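PDB 3AII: glutamate--tRNA ligase from Methanothermobacter thermautotrophicus, which probably activates glutamate with ATP and transfers it to the acceptor end of tRNA, as a non-discriminating archaeal glutamyl-tRNA synthetase. Local coordinates for residues G107-G112 against A153-L158; R369-E374 against Y390-S395; R142-A147 against S345-P350; M172-E177 against V278-H283; D409-E414 against D451-G456. All coordinates share one frame; numbering follows the deposited sequence. Where two conformers were deposited one is given.

Contact 1: G107-G112 against A153-L158; sequences GPLHIG and ADLEWL. With EDO (1,2-ethanediol), chain C.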
# COMPACT_ATOMS: atom_id res chain seq x y z
N GLY A 107 -5.87 -1.98 -9.32
CA GLY A 107 -5.95 -0.68 -8.65
C GLY A 107 -4.53 -0.28 -8.29
O GLY A 107 -3.59 -0.92 -8.72
N PRO A 108 -4.37 0.80 -7.51
CA PRO A 108 -3.02 1.24 -7.12
C PRO A 108 -2.43 0.33 -6.04
O PRO A 108 -3.14 -0.55 -5.53
CB PRO A 108 -3.27 2.63 -6.56
CG PRO A 108 -4.63 2.53 -5.95
CD PRO A 108 -5.42 1.62 -6.88
N LEU A 109 -1.16 0.53 -5.70
CA LEU A 109 -0.48 -0.36 -4.75
C LEU A 109 -0.91 -0.21 -3.29
O LEU A 109 -1.23 0.89 -2.82
CB LEU A 109 1.04 -0.17 -4.85
CG LEU A 109 1.66 -0.34 -6.23
CD1 LEU A 109 3.17 -0.28 -6.12
CD2 LEU A 109 1.21 -1.68 -6.86
N HIS A 110 -0.89 -1.32 -2.56
CA HIS A 110 -1.11 -1.29 -1.12
C HIS A 110 0.13 -1.76 -0.38
O HIS A 110 1.17 -2.01 -0.98
CB HIS A 110 -2.36 -2.09 -0.72
CG HIS A 110 -2.38 -3.49 -1.25
ND1 HIS A 110 -1.54 -4.48 -0.76
CD2 HIS A 110 -3.13 -4.08 -2.20
CE1 HIS A 110 -1.78 -5.61 -1.40
NE2 HIS A 110 -2.74 -5.39 -2.28
N ILE A 111 0.06 -1.83 0.95
CA ILE A 111 1.23 -2.19 1.74
C ILE A 111 1.85 -3.55 1.40
O ILE A 111 3.07 -3.70 1.39
CB ILE A 111 0.93 -2.11 3.27
CG1 ILE A 111 1.05 -0.67 3.74
CG2 ILE A 111 1.90 -2.97 4.05
CD1 ILE A 111 2.47 -0.17 3.76
N GLY A 112 1.00 -4.53 1.08
CA GLY A 112 1.48 -5.82 0.63
C GLY A 112 2.34 -5.70 -0.62
O GLY A 112 3.41 -6.31 -0.71
N ALA A 153 3.73 5.47 -10.60
CA ALA A 153 3.80 6.64 -9.73
C ALA A 153 4.01 6.21 -8.26
O ALA A 153 4.79 6.83 -7.52
CB ALA A 153 2.54 7.48 -9.88
N ASP A 154 3.32 5.14 -7.85
CA ASP A 154 3.45 4.63 -6.49
C ASP A 154 4.85 4.10 -6.25
O ASP A 154 5.41 4.28 -5.17
CB ASP A 154 2.44 3.50 -6.21
CG ASP A 154 0.98 3.99 -6.14
OD1 ASP A 154 0.70 5.21 -6.19
OD2 ASP A 154 0.10 3.11 -6.07
N LEU A 155 5.41 3.41 -7.24
CA LEU A 155 6.78 2.91 -7.15
C LEU A 155 7.78 4.05 -7.00
O LEU A 155 8.74 3.95 -6.23
CB LEU A 155 7.13 2.09 -8.39
CG LEU A 155 6.49 0.71 -8.40
CD1 LEU A 155 6.78 -0.01 -9.72
CD2 LEU A 155 7.03 -0.09 -7.23
N GLU A 156 7.59 5.11 -7.77
CA GLU A 156 8.45 6.29 -7.67
C GLU A 156 8.37 6.85 -6.26
O GLU A 156 9.38 7.19 -5.65
CB GLU A 156 8.06 7.36 -8.71
CG GLU A 156 8.38 6.99 -10.17
CD GLU A 156 7.73 7.93 -11.17
OE1 GLU A 156 6.85 8.71 -10.76
OE2 GLU A 156 8.09 7.89 -12.37
N TRP A 157 7.16 6.93 -5.72
CA TRP A 157 6.98 7.42 -4.36
C TRP A 157 7.79 6.60 -3.36
O TRP A 157 8.41 7.16 -2.45
CB TRP A 157 5.50 7.42 -3.99
CG TRP A 157 5.23 7.87 -2.58
CD1 TRP A 157 5.21 9.16 -2.12
CD2 TRP A 157 4.95 7.04 -1.44
NE1 TRP A 157 4.93 9.18 -0.78
CE2 TRP A 157 4.77 7.90 -0.34
CE3 TRP A 157 4.83 5.66 -1.25
CZ2 TRP A 157 4.48 7.42 0.95
CZ3 TRP A 157 4.54 5.19 0.02
CH2 TRP A 157 4.37 6.07 1.11
N LEU A 158 7.79 5.28 -3.55
CA LEU A 158 8.54 4.39 -2.67
C LEU A 158 10.03 4.54 -2.81
O LEU A 158 10.78 4.05 -1.97
CB LEU A 158 8.18 2.92 -2.92
CG LEU A 158 6.85 2.45 -2.40
CD1 LEU A 158 6.58 1.04 -2.92
CD2 LEU A 158 6.86 2.49 -0.86
C1 EDO C . 1.64 7.08 -3.80
O1 EDO C . 1.62 7.48 -5.18
C2 EDO C . 1.87 8.31 -2.93
O2 EDO C . 0.78 9.23 -3.12
O HOH W 1 -1.48 3.62 -3.78

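Contact 2: R369-E374 against Y390-S395; sequences RKLMVE and YGLNRS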
# COMPACT_ATOMS: atom_id res chain seq x y z
N ARG A 369 9.94 1.52 3.73
CA ARG A 369 11.14 0.83 3.29
C ARG A 369 11.87 0.21 4.47
O ARG A 369 12.28 -0.95 4.41
CB ARG A 369 12.08 1.76 2.51
CG ARG A 369 13.33 1.04 1.98
CD ARG A 369 14.19 1.95 1.11
NE ARG A 369 13.52 2.35 -0.13
CZ ARG A 369 13.56 1.66 -1.27
NH1 ARG A 369 12.92 2.12 -2.33
NH2 ARG A 369 14.23 0.51 -1.36
N LYS A 370 12.01 0.97 5.55
CA LYS A 370 12.73 0.47 6.72
C LYS A 370 12.04 -0.75 7.33
O LYS A 370 12.71 -1.72 7.71
CB LYS A 370 12.92 1.57 7.78
CG LYS A 370 13.60 1.07 9.04
CD LYS A 370 14.17 2.19 9.89
CE LYS A 370 14.80 1.61 11.16
NZ LYS A 370 15.56 2.62 11.94
N LEU A 371 10.72 -0.71 7.40
CA LEU A 371 9.94 -1.82 7.93
C LEU A 371 10.20 -3.08 7.12
O LEU A 371 10.57 -4.12 7.67
CB LEU A 371 8.45 -1.49 7.88
CG LEU A 371 7.54 -2.66 8.31
CD1 LEU A 371 7.77 -2.99 9.77
CD2 LEU A 371 6.08 -2.35 8.04
N MET A 372 10.02 -2.98 5.81
CA MET A 372 10.18 -4.15 4.95
C MET A 372 11.59 -4.71 4.95
O MET A 372 11.78 -5.93 4.86
CB MET A 372 9.73 -3.84 3.52
CG MET A 372 8.28 -3.40 3.44
SD MET A 372 7.18 -4.51 4.34
CE MET A 372 5.58 -3.87 3.85
N VAL A 373 12.58 -3.84 5.03
CA VAL A 373 13.97 -4.27 5.06
C VAL A 373 14.28 -5.03 6.35
O VAL A 373 14.92 -6.08 6.31
CB VAL A 373 14.95 -3.09 4.92
CG1 VAL A 373 16.36 -3.51 5.29
CG2 VAL A 373 14.91 -2.55 3.48
N GLU A 374 13.82 -4.50 7.48
CA GLU A 374 14.13 -5.14 8.76
C GLU A 374 13.38 -6.46 8.95
O GLU A 374 13.87 -7.35 9.64
CB GLU A 374 13.91 -4.17 9.94
CG GLU A 374 12.48 -4.01 10.42
CD GLU A 374 12.34 -2.95 11.51
OE1 GLU A 374 13.33 -2.24 11.79
OE2 GLU A 374 11.23 -2.81 12.08
N TYR A 390 3.74 3.11 12.47
CA TYR A 390 3.65 4.43 13.10
C TYR A 390 4.90 4.71 13.92
O TYR A 390 5.39 5.85 13.96
CB TYR A 390 2.41 4.53 14.00
CG TYR A 390 1.09 4.38 13.27
CD1 TYR A 390 0.99 4.65 11.91
CD2 TYR A 390 -0.06 4.02 13.95
CE1 TYR A 390 -0.22 4.52 11.25
CE2 TYR A 390 -1.27 3.89 13.30
CZ TYR A 390 -1.34 4.14 11.94
OH TYR A 390 -2.54 4.03 11.28
N GLY A 391 5.41 3.69 14.60
CA GLY A 391 6.62 3.82 15.38
C GLY A 391 7.81 4.28 14.56
O GLY A 391 8.58 5.14 14.98
N LEU A 392 7.96 3.70 13.37
CA LEU A 392 9.05 4.07 12.49
C LEU A 392 8.84 5.47 11.94
O LEU A 392 9.78 6.26 11.82
CB LEU A 392 9.16 3.08 11.33
CG LEU A 392 9.70 1.70 11.71
CD1 LEU A 392 9.53 0.75 10.53
CD2 LEU A 392 11.16 1.79 12.13
N ASN A 393 7.59 5.77 11.59
CA ASN A 393 7.27 7.09 11.06
C ASN A 393 7.47 8.17 12.11
O ASN A 393 7.98 9.26 11.82
CB ASN A 393 5.83 7.13 10.55
CG ASN A 393 5.64 8.20 9.52
OD1 ASN A 393 6.34 8.21 8.50
ND2 ASN A 393 4.70 9.12 9.76
N ARG A 394 7.05 7.87 13.34
CA ARG A 394 7.19 8.81 14.45
C ARG A 394 8.66 9.18 14.67
O ARG A 394 9.00 10.34 14.87
CB ARG A 394 6.58 8.22 15.71
CG ARG A 394 6.65 9.12 16.94
CD ARG A 394 5.96 8.46 18.14
NE ARG A 394 4.57 8.12 17.84
CZ ARG A 394 4.10 6.88 17.70
NH1 ARG A 394 2.82 6.69 17.41
NH2 ARG A 394 4.90 5.84 17.86
N SER A 395 9.55 8.19 14.59
CA SER A 395 10.97 8.44 14.74
C SER A 395 11.49 9.44 13.72
O SER A 395 12.37 10.24 14.02
CB SER A 395 11.77 7.13 14.69
OG SER A 395 11.41 6.33 15.80

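Contact 3: R142-A147 against S345-P350; sequences RVDPEA and SGWDDP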
# COMPACT_ATOMS: atom_id res chain seq x y z
N ARG A 142 -10.71 -7.83 -14.71
CA ARG A 142 -10.15 -7.36 -13.45
C ARG A 142 -9.16 -6.22 -13.64
O ARG A 142 -8.35 -5.94 -12.75
CB ARG A 142 -9.46 -8.50 -12.70
CG ARG A 142 -10.31 -9.75 -12.55
CD ARG A 142 -11.45 -9.56 -11.55
NE ARG A 142 -12.51 -10.54 -11.74
CZ ARG A 142 -12.41 -11.84 -11.47
NH1 ARG A 142 -11.27 -12.33 -10.99
NH2 ARG A 142 -13.44 -12.65 -11.68
N VAL A 143 -9.21 -5.57 -14.79
CA VAL A 143 -8.31 -4.45 -15.05
C VAL A 143 -8.94 -3.11 -14.72
O VAL A 143 -10.03 -2.78 -15.19
CB VAL A 143 -7.87 -4.43 -16.51
CG1 VAL A 143 -7.07 -3.16 -16.78
CG2 VAL A 143 -7.06 -5.69 -16.84
N ASP A 144 -8.24 -2.32 -13.91
CA ASP A 144 -8.61 -0.94 -13.67
C ASP A 144 -7.73 -0.06 -14.55
O ASP A 144 -6.52 0.02 -14.34
CB ASP A 144 -8.44 -0.59 -12.20
CG ASP A 144 -8.88 0.81 -11.87
OD1 ASP A 144 -8.81 1.20 -10.69
OD2 ASP A 144 -9.31 1.53 -12.80
N PRO A 145 -8.33 0.58 -15.56
CA PRO A 145 -7.58 1.35 -16.55
C PRO A 145 -6.66 2.39 -15.91
O PRO A 145 -5.59 2.66 -16.44
CB PRO A 145 -8.69 2.07 -17.33
CG PRO A 145 -9.89 1.24 -17.14
CD PRO A 145 -9.78 0.65 -15.77
N GLU A 146 -7.07 2.96 -14.78
CA GLU A 146 -6.27 4.00 -14.14
C GLU A 146 -4.98 3.46 -13.52
O GLU A 146 -4.01 4.19 -13.33
CB GLU A 146 -7.12 4.74 -13.09
CG GLU A 146 -7.61 3.84 -11.96
CD GLU A 146 -8.78 4.43 -11.19
OE1 GLU A 146 -9.14 5.60 -11.44
OE2 GLU A 146 -9.34 3.71 -10.33
N ALA A 147 -4.96 2.16 -13.23
CA ALA A 147 -3.81 1.56 -12.55
C ALA A 147 -2.52 1.56 -13.36
O ALA A 147 -1.43 1.53 -12.80
CB ALA A 147 -4.15 0.14 -12.09
N SER A 345 -13.97 8.08 -0.64
CA SER A 345 -13.89 9.31 -1.43
C SER A 345 -13.00 9.12 -2.65
O SER A 345 -13.05 9.90 -3.61
CB SER A 345 -13.35 10.45 -0.57
OG SER A 345 -12.14 10.07 0.08
N GLY A 346 -12.18 8.07 -2.61
CA GLY A 346 -11.20 7.82 -3.65
C GLY A 346 -10.15 6.85 -3.15
O GLY A 346 -10.26 6.30 -2.06
N TRP A 347 -9.12 6.64 -3.96
CA TRP A 347 -8.08 5.70 -3.60
C TRP A 347 -7.26 6.21 -2.41
O TRP A 347 -6.55 5.43 -1.76
CB TRP A 347 -7.17 5.44 -4.80
CG TRP A 347 -7.81 4.53 -5.83
CD1 TRP A 347 -8.21 4.88 -7.08
CD2 TRP A 347 -8.11 3.15 -5.67
NE1 TRP A 347 -8.74 3.77 -7.73
CE2 TRP A 347 -8.69 2.70 -6.87
CE3 TRP A 347 -7.94 2.23 -4.62
CZ2 TRP A 347 -9.10 1.38 -7.06
CZ3 TRP A 347 -8.35 0.92 -4.81
CH2 TRP A 347 -8.93 0.51 -6.02
N ASP A 348 -7.37 7.50 -2.13
CA ASP A 348 -6.66 8.09 -0.99
C ASP A 348 -7.56 8.34 0.22
O ASP A 348 -7.26 9.18 1.09
CB ASP A 348 -5.90 9.35 -1.41
CG ASP A 348 -6.82 10.42 -1.97
OD1 ASP A 348 -8.02 10.15 -2.11
OD2 ASP A 348 -6.32 11.53 -2.26
N ASP A 349 -8.67 7.61 0.30
CA ASP A 349 -9.54 7.67 1.47
C ASP A 349 -8.78 7.04 2.64
O ASP A 349 -8.20 5.97 2.47
CB ASP A 349 -10.84 6.90 1.19
CG ASP A 349 -11.87 7.02 2.32
OD1 ASP A 349 -11.59 6.55 3.44
OD2 ASP A 349 -12.96 7.58 2.07
N PRO A 350 -8.76 7.70 3.81
CA PRO A 350 -7.89 7.24 4.91
C PRO A 350 -8.26 5.87 5.45
O PRO A 350 -7.46 5.23 6.13
CB PRO A 350 -8.06 8.33 5.97
CG PRO A 350 -9.36 8.97 5.66
CD PRO A 350 -9.49 8.93 4.17

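Contact 4: M172-E177 against V278-H283; sequences METYYE and VAVDDH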
# COMPACT_ATOMS: atom_id res chain seq x y z
N MET A 172 0.38 -10.97 -26.16
CA MET A 172 -0.49 -12.11 -26.47
C MET A 172 0.10 -13.07 -27.52
O MET A 172 0.04 -14.29 -27.34
CB MET A 172 -1.90 -11.64 -26.87
CG MET A 172 -2.54 -10.72 -25.85
SD MET A 172 -2.87 -11.57 -24.30
CE MET A 172 -4.02 -12.80 -24.91
N GLU A 173 0.66 -12.54 -28.61
CA GLU A 173 1.19 -13.40 -29.66
C GLU A 173 2.38 -14.21 -29.16
O GLU A 173 2.67 -15.30 -29.67
CB GLU A 173 1.55 -12.60 -30.91
CG GLU A 173 0.35 -11.90 -31.51
CD GLU A 173 -0.65 -12.88 -32.12
OE1 GLU A 173 -0.25 -14.03 -32.43
OE2 GLU A 173 -1.83 -12.49 -32.29
N THR A 174 3.07 -13.68 -28.15
CA THR A 174 4.17 -14.41 -27.55
C THR A 174 3.62 -15.63 -26.80
O THR A 174 4.14 -16.75 -26.93
CB THR A 174 4.97 -13.50 -26.60
OG1 THR A 174 5.59 -12.46 -27.37
CG2 THR A 174 6.03 -14.29 -25.86
N TYR A 175 2.57 -15.42 -26.02
CA TYR A 175 1.97 -16.55 -25.31
C TYR A 175 1.42 -17.58 -26.29
O TYR A 175 1.46 -18.77 -26.02
CB TYR A 175 0.89 -16.10 -24.33
CG TYR A 175 1.36 -15.01 -23.40
CD1 TYR A 175 2.53 -15.18 -22.65
CD2 TYR A 175 0.65 -13.84 -23.26
CE1 TYR A 175 2.97 -14.18 -21.80
CE2 TYR A 175 1.08 -12.84 -22.42
CZ TYR A 175 2.24 -13.01 -21.70
OH TYR A 175 2.67 -12.01 -20.88
N TYR A 176 0.87 -17.12 -27.41
CA TYR A 176 0.35 -18.05 -28.42
C TYR A 176 1.48 -18.83 -29.07
O TYR A 176 1.38 -20.04 -29.27
CB TYR A 176 -0.45 -17.29 -29.48
CG TYR A 176 -1.67 -16.54 -28.97
CD1 TYR A 176 -2.28 -16.88 -27.77
CD2 TYR A 176 -2.22 -15.50 -29.71
CE1 TYR A 176 -3.39 -16.18 -27.31
CE2 TYR A 176 -3.32 -14.80 -29.27
CZ TYR A 176 -3.91 -15.14 -28.07
OH TYR A 176 -5.02 -14.44 -27.66
N GLU A 177 2.57 -18.13 -29.40
CA GLU A 177 3.76 -18.75 -29.98
C GLU A 177 4.28 -19.87 -29.08
O GLU A 177 4.57 -20.99 -29.54
CB GLU A 177 4.86 -17.70 -30.16
CG GLU A 177 6.16 -18.25 -30.75
CD GLU A 177 7.30 -17.24 -30.68
OE1 GLU A 177 7.02 -16.03 -30.51
OE2 GLU A 177 8.47 -17.66 -30.79
N VAL A 278 3.55 -16.20 -16.49
CA VAL A 278 4.65 -15.87 -15.58
C VAL A 278 5.92 -16.65 -15.97
O VAL A 278 7.01 -16.08 -16.09
CB VAL A 278 4.27 -16.13 -14.10
CG1 VAL A 278 5.50 -16.13 -13.20
CG2 VAL A 278 3.27 -15.09 -13.63
N ALA A 279 5.78 -17.95 -16.18
CA ALA A 279 6.92 -18.77 -16.56
C ALA A 279 7.52 -18.34 -17.89
O ALA A 279 8.73 -18.20 -18.02
CB ALA A 279 6.52 -20.25 -16.63
N VAL A 280 6.66 -18.13 -18.89
CA VAL A 280 7.15 -17.70 -20.19
C VAL A 280 7.89 -16.35 -20.09
O VAL A 280 8.98 -16.17 -20.66
CB VAL A 280 5.99 -17.61 -21.23
CG1 VAL A 280 6.46 -16.91 -22.51
CG2 VAL A 280 5.46 -19.02 -21.57
N ASP A 281 7.31 -15.41 -19.35
CA ASP A 281 7.91 -14.08 -19.24
C ASP A 281 9.15 -14.08 -18.37
O ASP A 281 10.13 -13.41 -18.71
CB ASP A 281 6.88 -13.07 -18.74
CG ASP A 281 5.86 -12.73 -19.81
OD1 ASP A 281 6.07 -13.12 -20.99
OD2 ASP A 281 4.85 -12.09 -19.46
N ASP A 282 9.15 -14.84 -17.29
CA ASP A 282 10.36 -14.93 -16.47
C ASP A 282 11.50 -15.46 -17.33
O ASP A 282 12.63 -14.98 -17.25
CB ASP A 282 10.14 -15.83 -15.24
CG ASP A 282 9.43 -15.12 -14.10
OD1 ASP A 282 9.31 -13.88 -14.14
OD2 ASP A 282 9.00 -15.81 -13.16
N HIS A 283 11.23 -16.46 -18.16
CA HIS A 283 12.30 -17.01 -18.98
C HIS A 283 12.74 -16.03 -20.05
O HIS A 283 13.93 -15.78 -20.20
CB HIS A 283 11.88 -18.31 -19.67
CG HIS A 283 12.88 -18.79 -20.68
ND1 HIS A 283 14.06 -19.39 -20.32
CD2 HIS A 283 12.89 -18.72 -22.03
CE1 HIS A 283 14.76 -19.69 -21.41
NE2 HIS A 283 14.06 -19.30 -22.46

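Contact 5: D409-E414 against D451-G456; sequences DPVKLE and DDLGEG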
# COMPACT_ATOMS: atom_id res chain seq x y z
N ASP A 409 -12.60 20.12 19.38
CA ASP A 409 -13.86 20.35 20.11
C ASP A 409 -13.67 21.38 21.21
O ASP A 409 -13.91 21.12 22.39
CB ASP A 409 -14.40 19.03 20.68
CG ASP A 409 -14.85 18.07 19.59
OD1 ASP A 409 -15.26 18.53 18.50
OD2 ASP A 409 -14.78 16.85 19.82
N PRO A 410 -13.23 22.58 20.81
CA PRO A 410 -12.76 23.55 21.80
C PRO A 410 -13.89 24.15 22.62
O PRO A 410 -15.03 24.27 22.15
CB PRO A 410 -12.10 24.61 20.93
CG PRO A 410 -12.84 24.53 19.62
CD PRO A 410 -13.11 23.07 19.43
N VAL A 411 -13.56 24.49 23.85
CA VAL A 411 -14.46 25.29 24.67
C VAL A 411 -13.81 26.65 24.90
O VAL A 411 -12.62 26.75 25.21
CB VAL A 411 -14.83 24.60 25.99
CG1 VAL A 411 -13.59 24.18 26.75
CG2 VAL A 411 -15.71 25.51 26.84
N LYS A 412 -14.59 27.71 24.69
CA LYS A 412 -14.05 29.05 24.81
C LYS A 412 -14.25 29.51 26.25
O LYS A 412 -15.38 29.55 26.73
CB LYS A 412 -14.72 30.02 23.84
CG LYS A 412 -14.09 31.39 23.80
CD LYS A 412 -14.77 32.29 22.78
CE LYS A 412 -14.04 33.61 22.64
NZ LYS A 412 -14.78 34.58 21.78
N LEU A 413 -13.16 29.86 26.92
CA LEU A 413 -13.20 30.18 28.34
C LEU A 413 -12.41 31.44 28.65
O LEU A 413 -11.29 31.63 28.17
CB LEU A 413 -12.65 29.02 29.16
CG LEU A 413 -13.42 27.71 29.11
CD1 LEU A 413 -12.61 26.53 29.64
CD2 LEU A 413 -14.71 27.88 29.90
N GLU A 414 -12.99 32.31 29.48
CA GLU A 414 -12.28 33.48 29.97
C GLU A 414 -11.37 33.05 31.11
O GLU A 414 -11.80 32.30 31.98
CB GLU A 414 -13.28 34.51 30.49
CG GLU A 414 -12.63 35.70 31.13
CD GLU A 414 -13.63 36.76 31.50
OE1 GLU A 414 -14.83 36.43 31.60
OE2 GLU A 414 -13.21 37.93 31.70
N ASP A 451 -12.53 17.70 25.03
CA ASP A 451 -12.70 16.27 25.29
C ASP A 451 -12.04 15.80 26.59
O ASP A 451 -10.83 15.95 26.78
CB ASP A 451 -12.18 15.44 24.11
CG ASP A 451 -13.02 15.64 22.85
OD1 ASP A 451 -14.20 16.04 22.98
OD2 ASP A 451 -12.50 15.39 21.74
N ASP A 452 -12.84 15.21 27.47
CA ASP A 452 -12.36 14.72 28.75
C ASP A 452 -11.78 15.86 29.57
O ASP A 452 -10.83 15.67 30.32
CB ASP A 452 -11.31 13.63 28.55
CG ASP A 452 -11.87 12.39 27.88
OD1 ASP A 452 -13.11 12.27 27.81
OD2 ASP A 452 -11.08 11.54 27.43
N LEU A 453 -12.35 17.05 29.40
CA LEU A 453 -11.93 18.21 30.17
C LEU A 453 -12.75 18.26 31.46
O LEU A 453 -13.90 18.72 31.46
CB LEU A 453 -12.15 19.49 29.37
CG LEU A 453 -11.76 20.79 30.07
CD1 LEU A 453 -10.28 20.80 30.40
CD2 LEU A 453 -12.14 21.99 29.23
N GLY A 454 -12.17 17.79 32.55
CA GLY A 454 -12.87 17.79 33.82
C GLY A 454 -12.41 18.92 34.72
O GLY A 454 -11.53 19.69 34.35
N GLU A 455 -13.00 19.01 35.90
CA GLU A 455 -12.66 20.08 36.83
C GLU A 455 -11.30 19.83 37.48
O GLU A 455 -10.85 18.69 37.60
CB GLU A 455 -13.75 20.21 37.90
CG GLU A 455 -15.12 20.59 37.33
CD GLU A 455 -16.18 20.69 38.40
OE1 GLU A 455 -16.42 19.69 39.11
OE2 GLU A 455 -16.78 21.78 38.54
N GLY A 456 -10.64 20.91 37.88
CA GLY A 456 -9.39 20.80 38.59
C GLY A 456 -8.33 21.75 38.06
O GLY A 456 -8.61 22.57 37.18

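Contact 1: G107-G112 against A153-L158
Asp-154 OD2 is gripped by two hydrogen bonds, one from Leu-109 N and one from a water. Leu-109 N donates to Asp-154 OD2 over 2.9 Å with an N-H...O angle of 154°, arriving nearly in line with the CG-OD2 bond. A water 2.8 Å from Asp-154 OD2 also donates to Leu-109 O, which lies 2.9 Å from that water, so the carboxylate engages both the N-H and, through the water, the C=O of Leu-109. Pro-108 CB rests 3.4 Å from the same Asp-154 OD2. Apolar contact continues beside it: Leu-109, its CG anti to the carbonyl carbon (chi1 -55°), runs its branch past Asp-154 CB, and its CD1 reaches Leu-155 CD2 at 4.0 Å. The other oxygen, Asp-154 OD1, is bridged to Arg-356 and takes a 2.6 Å bond from O1 of a 1,2-ethanediol, probably a crystallisation additive. With an alanine at Asp-154, Leu-109 N would probably lose its acceptor, the water one of its two mates and Arg-356 a counter-charge. The segment 107-112 carries the start of the HIGH signature of class I synthetases, where His-110 N-caps the helix through a weak bond from Gly-112 N. The contact thus sets the entry to helix 111-126 against helix 147-158, with helix 355-360 touching both Leu-109 and Leu-158 and helix 365-375 meeting Ile-111 and Trp-157.

Contact 2: R369-E374 against Y390-S395
Apolar contact carries this pair, and Leu-392 supplies its centre with two methyls that go to different neighbours. Leu-392 CD1 presses on Leu-371 CB at 3.6 Å and sits close to that residue's backbone, 3.7 Å from Leu-371 N. Leu-392 CD2 takes the aliphatic part of Lys-370, lying 3.8 Å from Lys-370 CE and equally near Lys-370 CD. The lysine can offer this flank because its chain is extended, with CG opposite the backbone N (chi1 177°), and passes slantwise over the methyl. Replacement of Leu-392 by an alanine would probably open a gap beside Leu-371 and leave the lysine chain free to swing. Both helices belong to the class I catalytic region; the axes of the two short segments approach to 10.2 Å at 127°, so they cross steeply, between perpendicular and antiparallel. Helix 386-397 then leads into the beta strand 402-408, and it meets the C-terminal end of the chain through Asn-393 with His-552 and Arg-394 with Lys-553.

Polar groups stay at the margin. Glu-374 OE2 comes 4.2 Å from Leu-392 CD1, but its charge is spent on a salt bridge to Lys-388, one turn before Leu-392 on the partner helix.

Contact 3: R142-A147 against S345-P350
Trp-347 sends its indole across to meet the acids Asp-144 and Glu-146, and its atoms can be followed outward in turn. CB and CG lead the ring away from the 345-350 loop without touching the other segment. At the five-membered ring, Trp-347 CD1 comes 3.6 Å from Glu-146 OE2. Trp-347 NE1 donates to Glu-146 OE2 over 2.7 Å at an N-H...O angle of 167°. The oxygen lies at the ring edge, close to the indole plane, yet it is approached from above its own carboxylate, since the two flat groups stand steeply to each other. Trp-347 CE2 sits between the acids, 3.7 Å from Glu-146 OE2 and 4.1 Å from Asp-144 OD1. Further round, Trp-347 CZ2 lies 3.6 Å from Asp-144 OD1; the two side chains run past each other, carboxylate and ring planes 35° apart.

Both ends are type I beta turns, Asp-144 to Ala-147 and Gly-346 to Asp-349. The first leads into helix 147-158, and Asp-144 OD2 accepts a weak capping bond from Glu-146 N. Glu-146 places its CG between backbone N and carbonyl carbon (chi1 62°), a crowded position from which the otherwise extended chain reaches the indole. Asp-144 OD1 and Glu-146 OE2 are just 2.6 Å apart, so one of these acids probably holds a proton. Beyond them, Trp-347 packs on Pro-108 and on Ala-335, Arg-336 and Ile-339 of helix 333-341.

Contact 4: M172-E177 against V278-H283
Tyr-175 and Asp-281 make the polar link between two helices that cross almost at right angles, the axes of the two short segments 10.6 Å apart at 102°. Between these helices the chain passes through the antiparallel sheet of strands 188-191, 234-237, 252-256 and 270-272 and through the cysteines that hold the zinc, a large excursion like the acceptor-binding insertion of class I GluRS and GlnRS enzymes. In the first shell, Tyr-175 OH donates to Asp-281 OD2 over 2.6 Å, meeting the oxygen on its syn side and 15° out of the carboxylate plane. Tyr-175 CG lies anti to the carbonyl carbon (chi1 -52°), which carries the phenol toward the acid. The other oxygen, Asp-281 OD1, lies 3.4 Å from Tyr-175 CE1, so both oxygens lie against the phenol end of the ring. Apolar contact fills the rest: Val-280 CG1 meets the ring edge at Tyr-175 CD1, 4.3 Å away, and is as near to Thr-174 CG2.

The carboxylate that receives the phenol is itself positioned by two residues from the approach to helix 172-184. Gln-168 bonds to Asp-281 OD2, while Arg-171 forms a salt bridge to Asp-281 OD1. Such a neighbouring cation would be expected to favour the ionised acid. Next to Asp-281 on helix 274-284, Asp-282 bridges Arg-100 and Arg-134 through its two oxygens, OD2 and OD1 respectively.

Contact 5: D409-E414 against D451-G456
In one of the barrel-like anticodon-binding domains, strand 410-416 of a closed beta sheet meets a connecting loop: Asp-409 to Glu-414 faces the 451-456 loop. Asp-409 OD2 lies 3.3 Å from Asp-451 OD1 and equally 3.3 Å from Asp-451 OD2, equidistant from both oxygens of the other carboxylate. These are acceptors of like charge without a hydrogen bond, and their planes stand 73° apart; the closeness is likely to be unfavourable unless one acid takes up a proton. The loop lies between strands 445-449 and 456-460, and strand 410-416 pairs antiparallel with the first of these through Val-411 to Leu-448 and Leu-413 to Val-446. Asp-409 lies just before the strand, where its backbone pairs with Arg-513.

Apolar contact is slight. In the conformer described, Val-411 CG1 reaches Leu-453 CD2 at 3.6 Å, the two side chains crossing nearly at a right angle; a second conformer of the valine makes this contact tentative. Tyr-468 of strand 464-469 touches both Leu-453 and Leu-413.

In the fold
From the N terminus, residues 107-112 open contact 1, but residues 142-147 open contact 3 before 153-158 closes contact 1, so the two cross; they also touch, Pro-108 packing on Trp-347. Contact 4, from 172-177 to 278-283, is nested inside the loop that contact 3 closes at 345-350 and encloses the zinc-bearing excursion. Contact 2 follows in series, closing the short loop between helices 365-375 and 386-397; in the conformer given, Arg-369 NH1 probably hydrogen-bonds Leu-158 O of contact 1. Contact 5 stands last, in the beta-rich anticodon-binding part, its centre about 67 Å from that of contact 4. Contact 3 ties the approach to helix 147-158 to a later catalytic-domain loop; contact 2 joins the helices before the beta domains.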